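Local structure of putative glycosyltransferase (Mannosyltransferase) involved in glycosylating the PBCV-1 major capsid protein (Paramecium bursaria Chlorella virus 1, 2P6W) at residues 103-111 with 165-175; 117-125 with 151-162. The protein probably transfers a sugar from a nucleotide donor in a metal-dependent way during glycosylation of the viral major capsid protein, this chain being its N-terminal domain. All coordinates share one frame; numbering follows the deposited sequence.

Contact 1. Residues 103-111 with 165-175; sequences PNILYHTFH and IPGRYIVHDPY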
loop_
_atom_site.group_PDB
_atom_site.type_symbol
_atom_site.label_atom_id
_atom_site.label_comp_id
_atom_site.label_asym_id
_atom_site.label_seq_id
_atom_site.Cartn_x
_atom_site.Cartn_y
_atom_site.Cartn_z
ATOM N N PRO A 103 0.214 -19.383 -7.832
ATOM C CA PRO A 103 1.261 -18.816 -8.663
ATOM C C PRO A 103 0.736 -17.931 -9.801
ATOM O O PRO A 103 1.520 -17.212 -10.418
ATOM C CB PRO A 103 1.990 -20.068 -9.218
ATOM C CG PRO A 103 0.984 -21.131 -9.206
ATOM C CD PRO A 103 0.100 -20.848 -8.012
ATOM N N ASN A 104 -0.578 -17.962 -10.038
ATOM C CA ASN A 104 -1.193 -17.229 -11.135
ATOM C C ASN A 104 -1.551 -15.784 -10.768
ATOM O O ASN A 104 -1.874 -14.986 -11.643
ATOM C CB ASN A 104 -2.466 -17.939 -11.593
ATOM C CG ASN A 104 -2.999 -17.395 -12.910
ATOM O OD1 ASN A 104 -2.233 -17.113 -13.838
ATOM N ND2 ASN A 104 -4.316 -17.252 -12.997
ATOM N N ILE A 105 -1.527 -15.461 -9.478
ATOM C CA ILE A 105 -1.946 -14.120 -9.030
ATOM C C ILE A 105 -0.818 -13.084 -9.140
ATOM O O ILE A 105 0.316 -13.347 -8.708
ATOM C CB ILE A 105 -2.538 -14.169 -7.597
ATOM C CG1 ILE A 105 -3.700 -15.171 -7.534
ATOM C CG2 ILE A 105 -3.012 -12.771 -7.154
ATOM C CD1 ILE A 105 -4.810 -14.930 -8.587
ATOM N N LEU A 106 -1.148 -11.927 -9.742
ATOM C CA LEU A 106 -0.233 -10.781 -9.886
ATOM C C LEU A 106 -0.545 -9.655 -8.898
ATOM O O LEU A 106 0.353 -8.918 -8.525
ATOM C CB LEU A 106 -0.269 -10.213 -11.305
ATOM C CG LEU A 106 0.259 -11.070 -12.461
ATOM C CD1 LEU A 106 -0.196 -10.458 -13.775
ATOM C CD2 LEU A 106 1.769 -11.241 -12.443
ATOM N N TYR A 107 -1.810 -9.521 -8.488
ATOM C CA TYR A 107 -2.199 -8.472 -7.535
ATOM C C TYR A 107 -3.145 -8.996 -6.483
ATOM O O TYR A 107 -4.100 -9.678 -6.820
ATOM C CB TYR A 107 -2.957 -7.362 -8.277
ATOM C CG TYR A 107 -2.091 -6.398 -9.054
ATOM C CD1 TYR A 107 -1.625 -5.216 -8.467
ATOM C CD2 TYR A 107 -1.750 -6.654 -10.378
ATOM C CE1 TYR A 107 -0.815 -4.328 -9.174
ATOM C CE2 TYR A 107 -0.956 -5.781 -11.088
ATOM C CZ TYR A 107 -0.482 -4.626 -10.479
ATOM O OH TYR A 107 0.313 -3.755 -11.202
ATOM N N HIS A 108 -2.884 -8.668 -5.218
ATOM C CA HIS A 108 -3.878 -8.805 -4.166
ATOM C C HIS A 108 -4.284 -7.406 -3.723
ATOM O O HIS A 108 -3.418 -6.586 -3.383
ATOM C CB HIS A 108 -3.301 -9.575 -2.977
ATOM C CG HIS A 108 -3.117 -11.028 -3.256
ATOM N ND1 HIS A 108 -1.933 -11.554 -3.715
ATOM C CD2 HIS A 108 -3.988 -12.056 -3.190
ATOM C CE1 HIS A 108 -2.080 -12.851 -3.918
ATOM N NE2 HIS A 108 -3.313 -13.183 -3.587
ATOM N N THR A 109 -5.588 -7.119 -3.791
ATOM C CA THR A 109 -6.132 -5.815 -3.430
ATOM C C THR A 109 -7.294 -5.993 -2.461
ATOM O O THR A 109 -7.681 -7.129 -2.139
ATOM C CB THR A 109 -6.594 -5.033 -4.702
ATOM O OG1 THR A 109 -7.574 -5.825 -5.398
ATOM C CG2 THR A 109 -5.395 -4.765 -5.601
ATOM N N PHE A 110 -7.839 -4.880 -1.986
ATOM C CA PHE A 110 -8.842 -4.883 -0.909
ATOM C C PHE A 110 -9.967 -3.930 -1.210
ATOM O O PHE A 110 -9.732 -2.821 -1.685
ATOM C CB PHE A 110 -8.174 -4.553 0.442
ATOM C CG PHE A 110 -7.004 -5.419 0.694
ATOM C CD1 PHE A 110 -7.185 -6.687 1.234
ATOM C CD2 PHE A 110 -5.732 -5.029 0.283
ATOM C CE1 PHE A 110 -6.109 -7.554 1.393
ATOM C CE2 PHE A 110 -4.653 -5.871 0.438
ATOM C CZ PHE A 110 -4.834 -7.150 0.991
ATOM N N HIS A 111 -11.195 -4.378 -0.948
ATOM C CA HIS A 111 -12.326 -3.486 -1.100
ATOM C C HIS A 111 -12.470 -2.582 0.117
ATOM O O HIS A 111 -11.730 -2.722 1.100
ATOM C CB HIS A 111 -13.621 -4.255 -1.413
ATOM C CG HIS A 111 -14.190 -5.018 -0.256
ATOM N ND1 HIS A 111 -14.878 -4.403 0.767
ATOM C CD2 HIS A 111 -14.236 -6.349 0.005
ATOM C CE1 HIS A 111 -15.289 -5.314 1.629
ATOM N NE2 HIS A 111 -14.926 -6.506 1.181
ATOM N N ILE A 165 -5.766 -8.442 -17.280
ATOM C CA ILE A 165 -5.191 -9.624 -16.614
ATOM C C ILE A 165 -6.282 -10.481 -15.920
ATOM O O ILE A 165 -6.207 -10.775 -14.712
ATOM C CB ILE A 165 -4.024 -9.242 -15.648
ATOM C CG1 ILE A 165 -4.489 -8.214 -14.604
ATOM C CG2 ILE A 165 -2.828 -8.658 -16.435
ATOM C CD1 ILE A 165 -3.591 -8.147 -13.360
ATOM N N PRO A 166 -7.287 -10.917 -16.694
ATOM C CA PRO A 166 -8.389 -11.659 -16.101
ATOM C C PRO A 166 -7.869 -12.884 -15.357
ATOM O O PRO A 166 -6.996 -13.608 -15.867
ATOM C CB PRO A 166 -9.222 -12.079 -17.322
ATOM C CG PRO A 166 -8.251 -12.079 -18.447
ATOM C CD PRO A 166 -7.420 -10.851 -18.159
ATOM N N GLY A 167 -8.379 -13.086 -14.145
ATOM C CA GLY A 167 -8.019 -14.239 -13.338
ATOM C C GLY A 167 -6.715 -14.118 -12.571
ATOM O O GLY A 167 -6.331 -15.038 -11.840
ATOM N N ARG A 168 -6.020 -12.990 -12.723
ATOM C CA ARG A 168 -4.705 -12.868 -12.107
ATOM C C ARG A 168 -4.695 -11.814 -10.999
ATOM O O ARG A 168 -3.654 -11.264 -10.652
ATOM C CB ARG A 168 -3.621 -12.606 -13.169
ATOM C CG ARG A 168 -3.609 -13.650 -14.277
ATOM C CD ARG A 168 -2.296 -13.608 -15.060
ATOM N NE ARG A 168 -1.137 -13.983 -14.247
ATOM C CZ ARG A 168 0.109 -13.994 -14.708
ATOM N NH1 ARG A 168 0.340 -13.623 -15.956
ATOM N NH2 ARG A 168 1.122 -14.355 -13.932
ATOM N N TYR A 169 -5.867 -11.557 -10.428
ATOM C CA TYR A 169 -5.960 -10.663 -9.270
ATOM C C TYR A 169 -7.071 -11.118 -8.343
ATOM O O TYR A 169 -8.009 -11.811 -8.769
ATOM C CB TYR A 169 -6.230 -9.228 -9.720
ATOM C CG TYR A 169 -7.531 -9.038 -10.467
ATOM C CD1 TYR A 169 -8.709 -8.700 -9.790
ATOM C CD2 TYR A 169 -7.597 -9.224 -11.864
ATOM C CE1 TYR A 169 -9.908 -8.524 -10.500
ATOM C CE2 TYR A 169 -8.792 -9.033 -12.572
ATOM C CZ TYR A 169 -9.937 -8.704 -11.871
ATOM O OH TYR A 169 -11.119 -8.534 -12.556
ATOM N N ILE A 170 -6.964 -10.706 -7.076
ATOM C CA ILE A 170 -8.002 -10.991 -6.105
ATOM C C ILE A 170 -8.321 -9.709 -5.353
ATOM O O ILE A 170 -7.407 -8.966 -4.986
ATOM C CB ILE A 170 -7.597 -12.097 -5.106
ATOM C CG1 ILE A 170 -7.275 -13.405 -5.855
ATOM C CG2 ILE A 170 -8.739 -12.377 -4.121
ATOM C CD1 ILE A 170 -6.871 -14.592 -4.921
ATOM N N VAL A 171 -9.615 -9.472 -5.134
ATOM C CA VAL A 171 -10.084 -8.395 -4.255
ATOM C C VAL A 171 -10.604 -9.065 -2.997
ATOM O O VAL A 171 -11.570 -9.836 -3.057
ATOM C CB VAL A 171 -11.193 -7.525 -4.910
ATOM C CG1 VAL A 171 -11.611 -6.403 -3.974
ATOM C CG2 VAL A 171 -10.699 -6.921 -6.226
ATOM N N HIS A 172 -9.920 -8.782 -1.895
ATOM C CA HIS A 172 -10.168 -9.393 -0.595
ATOM C C HIS A 172 -10.944 -8.432 0.305
ATOM O O HIS A 172 -10.899 -7.216 0.120
ATOM C CB HIS A 172 -8.846 -9.662 0.111
ATOM C CG HIS A 172 -7.999 -10.717 -0.533
ATOM N ND1 HIS A 172 -6.973 -10.423 -1.402
ATOM C CD2 HIS A 172 -8.002 -12.064 -0.396
ATOM C CE1 HIS A 172 -6.377 -11.542 -1.771
ATOM N NE2 HIS A 172 -6.981 -12.552 -1.177
ATOM N N ASP A 173 -11.608 -8.997 1.307
ATOM C CA ASP A 173 -12.097 -8.214 2.444
ATOM C C ASP A 173 -10.920 -7.467 3.039
ATOM O O ASP A 173 -9.796 -7.982 3.039
ATOM C CB ASP A 173 -12.690 -9.125 3.513
ATOM C CG ASP A 173 -14.053 -9.707 3.114
ATOM O OD1 ASP A 173 -14.752 -9.136 2.243
ATOM O OD2 ASP A 173 -14.417 -10.752 3.690
ATOM N N PRO A 174 -11.159 -6.240 3.529
ATOM C CA PRO A 174 -10.079 -5.423 4.061
ATOM C C PRO A 174 -9.842 -5.472 5.574
ATOM O O PRO A 174 -8.993 -4.725 6.088
ATOM C CB PRO A 174 -10.548 -4.017 3.685
ATOM C CG PRO A 174 -12.042 -4.096 3.943
ATOM C CD PRO A 174 -12.428 -5.489 3.458
ATOM N N TYR A 175 -10.580 -6.317 6.286
ATOM C CA TYR A 175 -10.691 -6.176 7.748
ATOM C C TYR A 175 -9.385 -6.315 8.503
ATOM O O TYR A 175 -9.227 -5.693 9.553
ATOM C CB TYR A 175 -11.749 -7.116 8.338
ATOM C CG TYR A 175 -13.041 -7.058 7.578
ATOM C CD1 TYR A 175 -13.656 -5.827 7.291
ATOM C CD2 TYR A 175 -13.630 -8.225 7.085
ATOM C CE1 TYR A 175 -14.847 -5.777 6.557
ATOM C CE2 TYR A 175 -14.814 -8.183 6.362
ATOM C CZ TYR A 175 -15.419 -6.955 6.103
ATOM O OH TYR A 175 -16.593 -6.904 5.365
HETATM O O HOH W 1 1.637 -14.490 -10.993
#

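Contact 2. Residues 117-125 with 151-162; sequences SYPINTGVK and PYEQKTVYEYVF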
loop_
_atom_site.group_PDB
_atom_site.type_symbol
_atom_site.label_atom_id
_atom_site.label_comp_id
_atom_site.label_asym_id
_atom_site.label_seq_id
_atom_site.Cartn_x
_atom_site.Cartn_y
_atom_site.Cartn_z
ATOM N N SER A 117 -15.726 4.646 -1.324
ATOM C CA SER A 117 -16.249 5.320 -2.516
ATOM C C SER A 117 -15.756 4.680 -3.810
ATOM O O SER A 117 -16.083 5.156 -4.881
ATOM C CB SER A 117 -15.890 6.801 -2.504
ATOM O OG SER A 117 -14.501 6.946 -2.341
ATOM N N TYR A 118 -15.005 3.589 -3.704
ATOM C CA TYR A 118 -14.430 2.941 -4.893
ATOM C C TYR A 118 -14.322 1.412 -4.678
ATOM O O TYR A 118 -14.240 0.940 -3.526
ATOM C CB TYR A 118 -13.066 3.581 -5.219
ATOM C CG TYR A 118 -12.648 3.314 -6.653
ATOM C CD1 TYR A 118 -13.318 3.931 -7.715
ATOM C CD2 TYR A 118 -11.629 2.417 -6.952
ATOM C CE1 TYR A 118 -12.967 3.674 -9.031
ATOM C CE2 TYR A 118 -11.262 2.162 -8.271
ATOM C CZ TYR A 118 -11.944 2.792 -9.303
ATOM O OH TYR A 118 -11.618 2.516 -10.611
ATOM N N PRO A 119 -14.401 0.609 -5.771
ATOM C CA PRO A 119 -14.347 -0.844 -5.533
ATOM C C PRO A 119 -13.091 -1.413 -4.863
ATOM O O PRO A 119 -13.171 -2.485 -4.259
ATOM C CB PRO A 119 -14.507 -1.445 -6.931
ATOM C CG PRO A 119 -15.250 -0.396 -7.697
ATOM C CD PRO A 119 -14.694 0.925 -7.186
ATOM N N ILE A 120 -11.956 -0.724 -4.983
ATOM C CA ILE A 120 -10.750 -1.135 -4.253
ATOM C C ILE A 120 -10.103 0.075 -3.594
ATOM O O ILE A 120 -10.257 1.220 -4.062
ATOM C CB ILE A 120 -9.708 -1.896 -5.149
ATOM C CG1 ILE A 120 -9.238 -1.022 -6.330
ATOM C CG2 ILE A 120 -10.295 -3.190 -5.667
ATOM C CD1 ILE A 120 -8.071 -1.614 -7.141
ATOM N N ASN A 121 -9.372 -0.186 -2.507
ATOM C CA ASN A 121 -8.564 0.851 -1.888
ATOM C C ASN A 121 -7.108 0.405 -1.931
ATOM O O ASN A 121 -6.747 -0.592 -1.295
ATOM C CB ASN A 121 -9.035 1.070 -0.452
ATOM C CG ASN A 121 -8.238 2.125 0.261
ATOM O OD1 ASN A 121 -7.022 1.987 0.455
ATOM N ND2 ASN A 121 -8.927 3.169 0.724
ATOM N N THR A 122 -6.280 1.143 -2.684
ATOM C CA THR A 122 -4.909 0.701 -2.947
ATOM C C THR A 122 -3.889 1.277 -1.963
ATOM O O THR A 122 -2.688 1.274 -2.241
ATOM C CB THR A 122 -4.475 1.007 -4.401
ATOM O OG1 THR A 122 -4.706 2.391 -4.686
ATOM C CG2 THR A 122 -5.234 0.109 -5.408
ATOM N N GLY A 123 -4.371 1.711 -0.794
ATOM C CA GLY A 123 -3.487 2.144 0.295
ATOM C C GLY A 123 -2.627 0.987 0.795
ATOM O O GLY A 123 -1.573 1.193 1.410
ATOM N N VAL A 124 -3.101 -0.234 0.543
ATOM C CA VAL A 124 -2.354 -1.484 0.770
ATOM C C VAL A 124 -2.521 -2.308 -0.505
ATOM O O VAL A 124 -3.655 -2.568 -0.915
ATOM C CB VAL A 124 -2.934 -2.298 1.954
ATOM C CG1 VAL A 124 -2.131 -3.570 2.146
ATOM C CG2 VAL A 124 -2.884 -1.458 3.248
ATOM N N LYS A 125 -1.407 -2.693 -1.132
ATOM C CA LYS A 125 -1.465 -3.324 -2.458
ATOM C C LYS A 125 -0.276 -4.255 -2.614
ATOM O O LYS A 125 0.880 -3.822 -2.493
ATOM C CB LYS A 125 -1.420 -2.249 -3.562
ATOM C CG LYS A 125 -1.429 -2.789 -4.982
ATOM C CD LYS A 125 -1.364 -1.662 -6.032
ATOM C CE LYS A 125 0.012 -0.989 -6.082
ATOM N NZ LYS A 125 0.154 -0.164 -7.367
ATOM N N PRO A 151 -9.875 8.466 -8.633
ATOM C CA PRO A 151 -8.777 8.224 -7.674
ATOM C C PRO A 151 -7.407 7.773 -8.222
ATOM O O PRO A 151 -6.668 7.092 -7.517
ATOM C CB PRO A 151 -9.358 7.124 -6.762
ATOM C CG PRO A 151 -10.233 6.342 -7.662
ATOM C CD PRO A 151 -10.818 7.325 -8.671
ATOM N N TYR A 152 -7.070 8.146 -9.457
ATOM C CA TYR A 152 -5.664 8.098 -9.918
ATOM C C TYR A 152 -5.142 6.665 -10.074
ATOM O O TYR A 152 -5.715 5.910 -10.854
ATOM C CB TYR A 152 -4.761 8.946 -9.005
ATOM C CG TYR A 152 -5.323 10.314 -8.731
ATOM C CD1 TYR A 152 -5.623 11.176 -9.765
ATOM C CD2 TYR A 152 -5.552 10.742 -7.416
ATOM C CE1 TYR A 152 -6.131 12.444 -9.516
ATOM C CE2 TYR A 152 -6.063 12.010 -7.156
ATOM C CZ TYR A 152 -6.344 12.851 -8.211
ATOM O OH TYR A 152 -6.863 14.108 -7.966
ATOM N N GLU A 153 -4.053 6.292 -9.401
ATOM C CA GLU A 153 -3.504 4.931 -9.560
ATOM C C GLU A 153 -4.538 3.887 -9.168
ATOM O O GLU A 153 -4.546 2.767 -9.681
ATOM C CB GLU A 153 -2.211 4.754 -8.737
ATOM C CG GLU A 153 -1.737 3.303 -8.547
ATOM C CD GLU A 153 -2.349 2.625 -7.322
ATOM O OE1 GLU A 153 -3.173 3.265 -6.621
ATOM O OE2 GLU A 153 -1.995 1.451 -7.043
ATOM N N GLN A 154 -5.417 4.249 -8.240
ATOM C CA GLN A 154 -6.422 3.305 -7.762
ATOM C C GLN A 154 -7.409 2.952 -8.876
ATOM O O GLN A 154 -7.784 1.791 -9.062
ATOM C CB GLN A 154 -7.143 3.939 -6.579
ATOM C CG GLN A 154 -8.174 3.070 -5.927
ATOM C CD GLN A 154 -8.624 3.676 -4.616
ATOM O OE1 GLN A 154 -7.936 3.565 -3.605
ATOM N NE2 GLN A 154 -9.790 4.313 -4.624
ATOM N N LYS A 155 -7.840 3.978 -9.619
ATOM C CA LYS A 155 -8.696 3.783 -10.775
ATOM C C LYS A 155 -7.945 3.071 -11.906
ATOM O O LYS A 155 -8.510 2.243 -12.625
ATOM C CB LYS A 155 -9.230 5.141 -11.258
ATOM C CG LYS A 155 -9.948 5.048 -12.605
ATOM C CD LYS A 155 -10.994 6.153 -12.819
ATOM C CE LYS A 155 -10.416 7.552 -12.680
ATOM N NZ LYS A 155 -11.541 8.534 -12.908
ATOM N N THR A 156 -6.653 3.376 -12.043
ATOM C CA THR A 156 -5.869 2.783 -13.127
ATOM C C THR A 156 -5.702 1.284 -12.901
ATOM O O THR A 156 -5.842 0.478 -13.827
ATOM C CB THR A 156 -4.511 3.468 -13.255
ATOM O OG1 THR A 156 -4.740 4.882 -13.385
ATOM C CG2 THR A 156 -3.746 2.915 -14.474
ATOM N N VAL A 157 -5.385 0.903 -11.672
ATOM C CA VAL A 157 -5.315 -0.513 -11.355
ATOM C C VAL A 157 -6.656 -1.202 -11.628
ATOM O O VAL A 157 -6.711 -2.220 -12.320
ATOM C CB VAL A 157 -4.844 -0.731 -9.887
ATOM C CG1 VAL A 157 -5.057 -2.192 -9.457
ATOM C CG2 VAL A 157 -3.384 -0.379 -9.758
ATOM N N TYR A 158 -7.740 -0.664 -11.089
ATOM C CA TYR A 158 -9.022 -1.338 -11.214
ATOM C C TYR A 158 -9.599 -1.380 -12.646
ATOM O O TYR A 158 -10.176 -2.410 -13.074
ATOM C CB TYR A 158 -10.030 -0.748 -10.227
ATOM C CG TYR A 158 -11.269 -1.590 -10.079
ATOM C CD1 TYR A 158 -11.227 -2.818 -9.419
ATOM C CD2 TYR A 158 -12.494 -1.161 -10.616
ATOM C CE1 TYR A 158 -12.377 -3.591 -9.275
ATOM C CE2 TYR A 158 -13.646 -1.928 -10.471
ATOM C CZ TYR A 158 -13.576 -3.137 -9.819
ATOM O OH TYR A 158 -14.708 -3.905 -9.668
ATOM N N GLU A 159 -9.463 -0.268 -13.363
ATOM C CA GLU A 159 -10.127 -0.086 -14.661
ATOM C C GLU A 159 -9.237 -0.229 -15.892
ATOM O O GLU A 159 -9.763 -0.422 -17.017
ATOM C CB GLU A 159 -10.836 1.258 -14.703
ATOM C CG GLU A 159 -11.971 1.388 -13.676
ATOM C CD GLU A 159 -12.690 2.718 -13.755
ATOM O OE1 GLU A 159 -12.864 3.230 -14.884
ATOM O OE2 GLU A 159 -13.064 3.262 -12.687
ATOM N N TYR A 160 -7.920 -0.102 -15.708
ATOM C CA TYR A 160 -6.984 -0.314 -16.808
ATOM C C TYR A 160 -6.284 -1.674 -16.672
ATOM O O TYR A 160 -6.267 -2.471 -17.613
ATOM C CB TYR A 160 -5.950 0.815 -16.893
ATOM C CG TYR A 160 -5.147 0.792 -18.164
ATOM C CD1 TYR A 160 -5.564 1.517 -19.275
ATOM C CD2 TYR A 160 -3.978 0.040 -18.257
ATOM C CE1 TYR A 160 -4.840 1.484 -20.447
ATOM C CE2 TYR A 160 -3.243 0.002 -19.426
ATOM C CZ TYR A 160 -3.673 0.724 -20.515
ATOM O OH TYR A 160 -2.951 0.697 -21.693
ATOM N N VAL A 161 -5.716 -1.941 -15.499
ATOM C CA VAL A 161 -4.914 -3.164 -15.345
ATOM C C VAL A 161 -5.790 -4.405 -15.265
ATOM O O VAL A 161 -5.607 -5.371 -16.018
ATOM C CB VAL A 161 -3.983 -3.104 -14.105
ATOM C CG1 VAL A 161 -3.274 -4.431 -13.896
ATOM C CG2 VAL A 161 -2.941 -1.994 -14.292
ATOM N N PHE A 162 -6.749 -4.381 -14.344
ATOM C CA PHE A 162 -7.526 -5.593 -14.089
ATOM C C PHE A 162 -8.195 -6.194 -15.351
ATOM O O PHE A 162 -8.115 -7.411 -15.562
ATOM C CB PHE A 162 -8.551 -5.368 -12.966
ATOM C CG PHE A 162 -7.962 -5.393 -11.570
ATOM C CD1 PHE A 162 -6.585 -5.515 -11.352
ATOM C CD2 PHE A 162 -8.806 -5.239 -10.466
ATOM C CE1 PHE A 162 -6.064 -5.517 -10.038
ATOM C CE2 PHE A 162 -8.290 -5.236 -9.177
ATOM C CZ PHE A 162 -6.931 -5.386 -8.963
HETATM O O HOH W 2 -5.207 4.627 -3.235
#

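Contact 1. Residues 103-111 with 165-175
Leu106 lays a methyl on the flat head of Arg168: CD1 of the leucine stands over the centre of one guanidinium face, 3.7 Å from Arg168 CZ. A bend at chi3 (65°) turns the arginine head back over the leucine, and its NE-H, lying in the guanidinium plane, runs almost straight to Asn104 O (2.9 Å, 168° at the hydrogen). One water accepts from Arg168 NH2 and donates to Pro103 O, so the head is held at two points of its rim while the leucine covers a face. Beyond this end the chains run as parallel strands, 107-110 beside 169-172, the latter an outermost strand of the mixed six-stranded sheet of a GT-A type nucleotide-binding fold. Within the ladder, Ile170 O takes two donors from one residue: Thr109 N comes nearly head-on at 2.9 Å, whereas Thr109 OG1, at 3.2 Å, sits above the carbonyl plane. On the sheet face of Tyr107 and Thr109, Ile165 CD1 touches Tyr107 CD2 at 3.8 Å; the tyrosine hydroxyl reaches on to Glu135. The other face carries an aromatic cluster of His108, Phe110 and His172, with the phenyl ring and the His172 imidazole oblique to each other, their planes 33° apart. Past the strand ends the His111 ring is fixed by edge and face together. Its NE2 donates in the ring plane to the anti side of Asp173 OD1 (2.8 Å), and Pro174 CD lies over one face, 3.6 Å from the ring centroid.

Contact 2. Residues 117-125 with 151-162
Helix 153-164 packs here against the chain that leads into strand 124-128 of the central sheet, close to the manganese site. Glu153, bent at chi2 (-88°), presents its two oxygens to different partners: OE1 receives Thr122 OG1 on its syn lone pair at 2.6 Å, while OE2 is met on its anti side by Lys125 NZ at 2.7 Å in a salt bridge. Glu135 shares the same ammonium group, so the buried lysine lies between two carboxylates that probably favour its charged form. The next residue, Gln154, extended beyond CG, slides past Tyr118 in the opposite direction, and its OE1 accepts from Thr122 N (3.1 Å); a water bridges that oxygen and Thr122 OG1. The Tyr118 ring has Pro151 CG centred over one face, 3.9 Å from the centroid, and its hydroxyl donates to Glu159 OE2 at 2.6 Å. Pro119 CB covers a face of the Tyr158 ring, 3.5 Å from CZ, and Ile120 CD1 wedges beside Val157 CG1. Asn121 OD1 closes an Asx turn onto Gly123 N, and the asparagine side chain comes within about 3 Å (nearest atoms) of the manganese ligand His195. A loop lying between a helix and a metal ligand, leading into a central strand, is consistent with the metal-dependent sugar-nucleotide site of a GT-A glycosyltransferase.

Overall arrangement
Contact 2 is nested inside the chain loop that contact 1 closes, and the two meet at the sheet, where strands 107-110 and 124-128 are neighbours: Phe110 O probably accepts a hydrogen bond from Asn121 N. Helix 153-164 leads through the turn at 165-168 into strand 169-172, so both contacts also share that connection, and the rings of Phe162 and Tyr169 stack between them. Both are partly buried, but their chemistry differs. Contact 1, at the sheet margin, rests chiefly on a backbone ladder with polar side chains at its ends. Contact 2 joins a helix to a loop and the start of a strand, mostly through side chains, with a buried charge network, and lies nearer the manganese ion.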